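Local coordinates for protein 3-carboxy-cis,cis-muconate cycloisomerase (Acinetobacter calcoaceticus, PDB 1Q5N) that belongs to the fumarase/aspartase (class II) lyase superfamily, whose long, mostly helical subunits assemble into tetramers around a central bundle of helices, at residues G249-M254 / E343-V348; Q130-Q135 / L337-L342. All coordinates share one frame; numbering follows the deposited sequence.

Both contacts lie in the buried core of the subunit, with centres about 8 Å apart, and both use helix 323-351. Contact 2 sets its 337-342 part against helix 110-146. Contact 1 sets the next turns, 343-348, against helix 235-261. One helix of the bundle therefore meets two neighbours in succession. The chemistry differs. Contact 1 is small and rests on van der Waals packing around one threonine. Contact 2 is larger and combines a glutamine-to-backbone hydrogen bond with apolar packing. The two patches also touch each other: Val251 CG2 lies 3.8 Å from Ala341 CB, and Glu343 N lies near the amide of Gln132.

Contact 1: residues G249-M254 / E343-V348; sequences GNVGKM and ERTLDV
Thr345 packs against Val251 and Met254, and this joins helix 323-351 to helix 235-261 in the central helical bundle of the superfamily fold. Along 343-348, Glu343 touches Gln132 of helix 110-146, and Arg344 reaches the N-terminal region, where Arg344 NH2 hydrogen-bonds to the carbonyls of Ser10 and Tyr13. Thr345 follows and carries the whole contact. It lies level with Val251, with the CA atoms of Thr345 and Val251 6.7 Å apart. A chi1 of -60° sets OG1 opposite the carbonyl carbon, where it can reach back to Ala341 O. The hydroxyl hydrogen-bonds to that oxygen, one turn back in the same helix. This satisfies a buried polar group within its own helix. Thr345 OG1 also rests against the branch carbon of Val251, 3.3 Å from its CB. The methyl of Thr345 has a purely apolar role. Thr345 CG2 meets Val251 CG1 at 3.8 Å. Val295 of helix 290-311 touches both Val251 and Thr345, while Phe177 of helix 166-191 touches Val251 and Met254. Beyond Thr345, Leu346 packs on helix 110-146. The threonine methyl has a second neighbour in Met254, whose chain turns about the CG-SD bond (chi3 63°) and crosses the threonine at about a right angle. Met254 CE lies 3.8 Å from Thr345 CG2.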
ATOM      1  N   GLY A 249     -10.774   5.367   8.856  1.00 24.10           N
ATOM      2  CA  GLY A 249      -9.817   5.225   9.946  1.00 23.52           C
ATOM      3  C   GLY A 249     -10.457   5.597  11.311  1.00 26.65           C
ATOM      4  O   GLY A 249     -10.164   4.946  12.312  1.00 25.46           O
ATOM      5  N   ASN A 250     -11.315   6.631  11.368  1.00 26.63           N
ATOM      6  CA  ASN A 250     -11.954   7.005  12.648  1.00 28.36           C
ATOM      7  C   ASN A 250     -12.844   5.874  13.192  1.00 28.55           C
ATOM      8  O   ASN A 250     -12.813   5.592  14.398  1.00 30.03           O
ATOM      9  CB  ASN A 250     -12.865   8.266  12.531  1.00 27.92           C
ATOM     10  CG  ASN A 250     -12.084   9.552  12.296  1.00 32.35           C
ATOM     11  OD1 ASN A 250     -11.052   9.806  12.942  1.00 35.09           O
ATOM     12  ND2 ASN A 250     -12.582  10.388  11.393  1.00 32.47           N
ATOM     13  N   VAL A 251     -13.642   5.221  12.343  1.00 27.14           N
ATOM     14  CA  VAL A 251     -14.521   4.189  12.907  1.00 26.60           C
ATOM     15  C   VAL A 251     -13.738   2.889  13.146  1.00 27.67           C
ATOM     16  O   VAL A 251     -14.132   2.043  13.974  1.00 28.36           O
ATOM     17  CB  VAL A 251     -15.824   3.968  12.046  1.00 25.47           C
ATOM     18  CG1 VAL A 251     -16.612   5.299  11.984  1.00 25.36           C
ATOM     19  CG2 VAL A 251     -15.494   3.484  10.631  1.00 21.76           C
ATOM     20  N   GLY A 252     -12.618   2.751  12.422  1.00 27.79           N
ATOM     21  CA  GLY A 252     -11.733   1.600  12.610  1.00 25.84           C
ATOM     22  C   GLY A 252     -11.207   1.710  14.051  1.00 26.19           C
ATOM     23  O   GLY A 252     -11.188   0.740  14.790  1.00 24.69           O
ATOM     24  N   LYS A 253     -10.790   2.911  14.454  1.00 26.28           N
ATOM     25  CA  LYS A 253     -10.271   3.104  15.805  1.00 27.47           C
ATOM     26  C   LYS A 253     -11.351   2.792  16.861  1.00 28.31           C
ATOM     27  O   LYS A 253     -11.054   2.186  17.901  1.00 27.34           O
ATOM     28  CB  LYS A 253      -9.730   4.554  15.961  1.00 27.04           C
ATOM     29  CG  LYS A 253      -9.106   4.852  17.347  1.00 26.35           C
ATOM     30  CD  LYS A 253     -10.147   5.317  18.398  1.00 25.70           C
ATOM     31  CE  LYS A 253      -9.467   5.772  19.696  1.00 24.40           C
ATOM     32  NZ  LYS A 253      -8.664   4.692  20.369  1.00 22.44           N
ATOM     33  N   MET A 254     -12.603   3.195  16.576  1.00 27.21           N
ATOM     34  CA  MET A 254     -13.715   2.939  17.489  1.00 26.00           C
ATOM     35  C   MET A 254     -13.987   1.415  17.585  1.00 26.43           C
ATOM     36  O   MET A 254     -14.176   0.889  18.675  1.00 25.09           O
ATOM     37  CB  MET A 254     -14.945   3.685  16.983  1.00 26.55           C
ATOM     38  CG  MET A 254     -14.727   5.213  16.974  1.00 28.10           C
ATOM     39  SD  MET A 254     -16.083   5.978  16.099  1.00 30.60           S
ATOM     40  CE  MET A 254     -17.509   5.543  17.161  1.00 31.31           C
ATOM     41  N   GLU A 343     -22.316   2.487   8.407  1.00 32.89           N
ATOM     42  CA  GLU A 343     -23.591   1.916   8.770  1.00 35.76           C
ATOM     43  C   GLU A 343     -23.487   0.979  10.006  1.00 36.47           C
ATOM     44  O   GLU A 343     -24.334   1.046  10.891  1.00 36.17           O
ATOM     45  CB  GLU A 343     -24.204   1.170   7.577  1.00 38.93           C
ATOM     46  CG  GLU A 343     -25.306   0.215   7.967  1.00 45.96           C
ATOM     47  CD  GLU A 343     -26.076  -0.256   6.764  1.00 52.51           C
ATOM     48  OE1 GLU A 343     -27.034   0.460   6.366  1.00 55.96           O
ATOM     49  OE2 GLU A 343     -25.706  -1.321   6.199  1.00 55.73           O
ATOM     50  N   ARG A 344     -22.487   0.090  10.062  1.00 35.76           N
ATOM     51  CA  ARG A 344     -22.344  -0.779  11.222  1.00 34.50           C
ATOM     52  C   ARG A 344     -21.951   0.025  12.488  1.00 34.38           C
ATOM     53  O   ARG A 344     -22.449  -0.235  13.585  1.00 33.99           O
ATOM     54  CB  ARG A 344     -21.356  -1.874  10.894  1.00 35.38           C
ATOM     55  CG  ARG A 344     -22.084  -2.906  10.099  1.00 38.91           C
ATOM     56  CD  ARG A 344     -21.180  -3.650   9.253  1.00 42.97           C
ATOM     57  NE  ARG A 344     -21.926  -4.273   8.167  1.00 49.80           N
ATOM     58  CZ  ARG A 344     -22.003  -3.774   6.925  1.00 50.66           C
ATOM     59  NH1 ARG A 344     -21.379  -2.649   6.594  1.00 48.87           N
ATOM     60  NH2 ARG A 344     -22.720  -4.410   6.006  1.00 54.01           N
ATOM     61  N   THR A 345     -21.095   1.028  12.338  1.00 32.84           N
ATOM     62  CA  THR A 345     -20.735   1.842  13.488  1.00 33.12           C
ATOM     63  C   THR A 345     -21.999   2.539  14.088  1.00 34.89           C
ATOM     64  O   THR A 345     -22.200   2.541  15.319  1.00 34.52           O
ATOM     65  CB  THR A 345     -19.649   2.858  13.090  1.00 30.67           C
ATOM     66  OG1 THR A 345     -18.519   2.114  12.623  1.00 32.07           O
ATOM     67  CG2 THR A 345     -19.229   3.784  14.300  1.00 28.70           C
ATOM     68  N   LEU A 346     -22.852   3.113  13.235  1.00 35.76           N
ATOM     69  CA  LEU A 346     -24.100   3.750  13.707  1.00 35.80           C
ATOM     70  C   LEU A 346     -24.939   2.750  14.533  1.00 35.67           C
ATOM     71  O   LEU A 346     -25.329   3.057  15.654  1.00 35.14           O
ATOM     72  CB  LEU A 346     -24.920   4.257  12.521  1.00 35.25           C
ATOM     73  CG  LEU A 346     -26.128   5.103  12.926  1.00 36.78           C
ATOM     74  CD1 LEU A 346     -25.739   6.244  13.859  1.00 33.57           C
ATOM     75  CD2 LEU A 346     -26.728   5.643  11.630  1.00 38.41           C
ATOM     76  N   ASP A 347     -25.211   1.565  13.990  1.00 36.09           N
ATOM     77  CA  ASP A 347     -25.949   0.544  14.741  1.00 38.75           C
ATOM     78  C   ASP A 347     -25.376   0.340  16.156  1.00 37.92           C
ATOM     79  O   ASP A 347     -26.124   0.254  17.128  1.00 39.70           O
ATOM     80  CB  ASP A 347     -25.880  -0.820  14.053  1.00 41.93           C
ATOM     81  CG  ASP A 347     -26.757  -0.906  12.869  1.00 46.91           C
ATOM     82  OD1 ASP A 347     -27.568   0.037  12.682  1.00 50.85           O
ATOM     83  OD2 ASP A 347     -26.636  -1.913  12.117  1.00 49.30           O
ATOM     84  N   VAL A 348     -24.047   0.235  16.253  1.00 35.60           N
ATOM     85  CA  VAL A 348     -23.389   0.029  17.527  1.00 33.58           C
ATOM     86  C   VAL A 348     -23.510   1.249  18.444  1.00 34.93           C
ATOM     87  O   VAL A 348     -23.752   1.086  19.641  1.00 33.32           O
ATOM     88  CB  VAL A 348     -21.863  -0.356  17.324  1.00 31.39           C
ATOM     89  CG1 VAL A 348     -21.089  -0.301  18.669  1.00 31.52           C
ATOM     90  CG2 VAL A 348     -21.757  -1.727  16.718  1.00 30.34           C
TER

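Contact 2: residues Q130-Q135 / L337-L342; sequences QNQVQQ and LTAGAL
Gln132 NE2 donates a hydrogen bond to Ala339 O at 3.1 Å. This ties helix 110-146 to helix 323-351 in the long helical bundle of the superfamily. The bond is bent, with an N-H...O angle of 148°, and the donor sits somewhat out of the carbonyl plane. Ala339 O also lies close to Glu343 N, one turn on in its helix. The glutamine chain reaches straight across beyond CG (chi2 177°), which carries its amide to the other helix. The short segments run in nearly the same direction, at 26°, with axes 10.0 Å apart. The other end of the amide is in apolar company. Gln132 OE1 is buried and has no polar partner in the model. Gln132 OE1 lies 3.6 Å from both Ala339 CB and Leu342 CD1. Leu342 CB packs against the amide carbon of Gln132, CD, at 3.8 Å, and the two side chains cross at a slant. Leu342 also touches Ile247 of helix 235-261, while Val133 touches Leu181 of helix 166-191. The apolar side of the contact is closed by Val133 CG2, which meets Leu342 CD1 at 4.0 Å.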
ATOM      1  N   GLN A 130     -22.345  11.626   4.062  1.00 33.64           N
ATOM      2  CA  GLN A 130     -22.404  12.791   4.935  1.00 33.67           C
ATOM      3  C   GLN A 130     -23.555  12.621   5.934  1.00 34.74           C
ATOM      4  O   GLN A 130     -23.431  12.910   7.126  1.00 34.63           O
ATOM      5  CB  GLN A 130     -22.604  14.074   4.123  1.00 34.21           C
ATOM      6  CG  GLN A 130     -22.819  15.284   5.007  1.00 35.75           C
ATOM      7  CD  GLN A 130     -22.612  16.590   4.288  1.00 42.45           C
ATOM      8  OE1 GLN A 130     -22.779  16.691   3.064  1.00 42.06           O
ATOM      9  NE2 GLN A 130     -22.243  17.627   5.055  1.00 46.34           N
ATOM     10  N   ASN A 131     -24.681  12.137   5.452  1.00 34.36           N
ATOM     11  CA  ASN A 131     -25.767  11.963   6.364  1.00 36.25           C
ATOM     12  C   ASN A 131     -25.426  10.878   7.418  1.00 35.06           C
ATOM     13  O   ASN A 131     -25.817  11.007   8.572  1.00 34.59           O
ATOM     14  CB  ASN A 131     -27.043  11.613   5.607  1.00 38.00           C
ATOM     15  CG  ASN A 131     -28.236  11.531   6.534  1.00 45.81           C
ATOM     16  OD1 ASN A 131     -28.919  10.502   6.586  1.00 49.34           O
ATOM     17  ND2 ASN A 131     -28.485  12.614   7.315  1.00 47.46           N
ATOM     18  N   GLN A 132     -24.705   9.825   7.033  1.00 33.51           N
ATOM     19  CA  GLN A 132     -24.323   8.796   8.009  1.00 33.42           C
ATOM     20  C   GLN A 132     -23.395   9.419   9.056  1.00 33.17           C
ATOM     21  O   GLN A 132     -23.547   9.196  10.237  1.00 32.81           O
ATOM     22  CB  GLN A 132     -23.593   7.661   7.339  1.00 33.57           C
ATOM     23  CG  GLN A 132     -24.443   6.864   6.386  1.00 32.99           C
ATOM     24  CD  GLN A 132     -23.605   5.793   5.694  1.00 35.46           C
ATOM     25  OE1 GLN A 132     -22.684   6.122   4.964  1.00 36.04           O
ATOM     26  NE2 GLN A 132     -23.914   4.514   5.931  1.00 35.10           N
ATOM     27  N   VAL A 133     -22.452  10.249   8.628  1.00 33.69           N
ATOM     28  CA  VAL A 133     -21.551  10.857   9.600  1.00 33.66           C
ATOM     29  C   VAL A 133     -22.318  11.770  10.568  1.00 35.99           C
ATOM     30  O   VAL A 133     -22.014  11.811  11.767  1.00 35.06           O
ATOM     31  CB  VAL A 133     -20.460  11.658   8.906  1.00 31.95           C
ATOM     32  CG1 VAL A 133     -19.679  12.465   9.919  1.00 29.82           C
ATOM     33  CG2 VAL A 133     -19.560  10.701   8.137  1.00 31.79           C
ATOM     34  N   GLN A 134     -23.295  12.504  10.028  1.00 35.73           N
ATOM     35  CA  GLN A 134     -24.119  13.412  10.795  1.00 34.99           C
ATOM     36  C   GLN A 134     -24.877  12.601  11.892  1.00 34.62           C
ATOM     37  O   GLN A 134     -24.932  13.026  13.033  1.00 32.15           O
ATOM     38  CB  GLN A 134     -25.119  14.090   9.839  1.00 39.09           C
ATOM     39  CG  GLN A 134     -26.048  15.087  10.482  1.00 44.48           C
ATOM     40  CD  GLN A 134     -25.284  16.288  11.074  1.00 49.05           C
ATOM     41  OE1 GLN A 134     -24.525  16.964  10.369  1.00 51.84           O
ATOM     42  NE2 GLN A 134     -25.493  16.557  12.371  1.00 50.72           N
ATOM     43  N   GLN A 135     -25.476  11.467  11.540  1.00 32.55           N
ATOM     44  CA  GLN A 135     -26.165  10.666  12.537  1.00 34.65           C
ATOM     45  C   GLN A 135     -25.189  10.071  13.571  1.00 35.12           C
ATOM     46  O   GLN A 135     -25.526   9.986  14.760  1.00 35.25           O
ATOM     47  CB  GLN A 135     -26.919   9.520  11.894  1.00 36.15           C
ATOM     48  CG  GLN A 135     -28.042   9.959  11.099  1.00 41.58           C
ATOM     49  CD  GLN A 135     -28.714   8.779  10.502  1.00 46.72           C
ATOM     50  OE1 GLN A 135     -29.491   8.093  11.180  1.00 52.86           O
ATOM     51  NE2 GLN A 135     -28.413   8.495   9.234  1.00 47.49           N
ATOM     52  N   LEU A 337     -16.947   0.602   1.091  1.00 30.09           N
ATOM     53  CA  LEU A 337     -16.431   0.128   2.380  1.00 29.04           C
ATOM     54  C   LEU A 337     -16.659   1.173   3.467  1.00 28.91           C
ATOM     55  O   LEU A 337     -16.952   0.814   4.631  1.00 28.39           O
ATOM     56  CB  LEU A 337     -14.928  -0.222   2.300  1.00 27.99           C
ATOM     57  CG  LEU A 337     -14.643  -1.490   1.487  1.00 30.02           C
ATOM     58  CD1 LEU A 337     -13.220  -1.570   1.043  1.00 29.86           C
ATOM     59  CD2 LEU A 337     -14.996  -2.691   2.328  1.00 29.93           C
ATOM     60  N   THR A 338     -16.527   2.453   3.106  1.00 27.14           N
ATOM     61  CA  THR A 338     -16.708   3.527   4.072  1.00 26.64           C
ATOM     62  C   THR A 338     -18.185   3.622   4.522  1.00 27.62           C
ATOM     63  O   THR A 338     -18.480   3.734   5.730  1.00 27.19           O
ATOM     64  CB  THR A 338     -16.275   4.893   3.475  1.00 26.89           C
ATOM     65  OG1 THR A 338     -14.900   4.842   3.107  1.00 26.18           O
ATOM     66  CG2 THR A 338     -16.498   6.036   4.496  1.00 25.97           C
ATOM     67  N   ALA A 339     -19.107   3.586   3.553  1.00 26.67           N
ATOM     68  CA  ALA A 339     -20.544   3.668   3.850  1.00 26.54           C
ATOM     69  C   ALA A 339     -20.911   2.394   4.638  1.00 27.54           C
ATOM     70  O   ALA A 339     -21.678   2.452   5.604  1.00 26.45           O
ATOM     71  CB  ALA A 339     -21.368   3.772   2.519  1.00 28.62           C
ATOM     72  N   GLY A 340     -20.351   1.241   4.240  1.00 27.05           N
ATOM     73  CA  GLY A 340     -20.614   0.015   5.005  1.00 27.01           C
ATOM     74  C   GLY A 340     -20.086   0.115   6.449  1.00 27.18           C
ATOM     75  O   GLY A 340     -20.762  -0.233   7.424  1.00 28.56           O
ATOM     76  N   ALA A 341     -18.885   0.646   6.613  1.00 25.96           N
ATOM     77  CA  ALA A 341     -18.320   0.743   7.961  1.00 27.62           C
ATOM     78  C   ALA A 341     -19.118   1.747   8.808  1.00 28.84           C
ATOM     79  O   ALA A 341     -19.301   1.545  10.000  1.00 30.14           O
ATOM     80  CB  ALA A 341     -16.781   1.162   7.899  1.00 22.53           C
ATOM     81  N   LEU A 342     -19.569   2.832   8.190  1.00 30.17           N
ATOM     82  CA  LEU A 342     -20.370   3.847   8.887  1.00 31.69           C
ATOM     83  C   LEU A 342     -21.702   3.252   9.299  1.00 32.81           C
ATOM     84  O   LEU A 342     -22.172   3.478  10.412  1.00 32.88           O
ATOM     85  CB  LEU A 342     -20.634   5.042   7.971  1.00 28.68           C
ATOM     86  CG  LEU A 342     -19.461   5.962   7.877  1.00 27.06           C
ATOM     87  CD1 LEU A 342     -19.692   6.966   6.777  1.00 27.26           C
ATOM     88  CD2 LEU A 342     -19.315   6.625   9.237  1.00 27.92           C
TER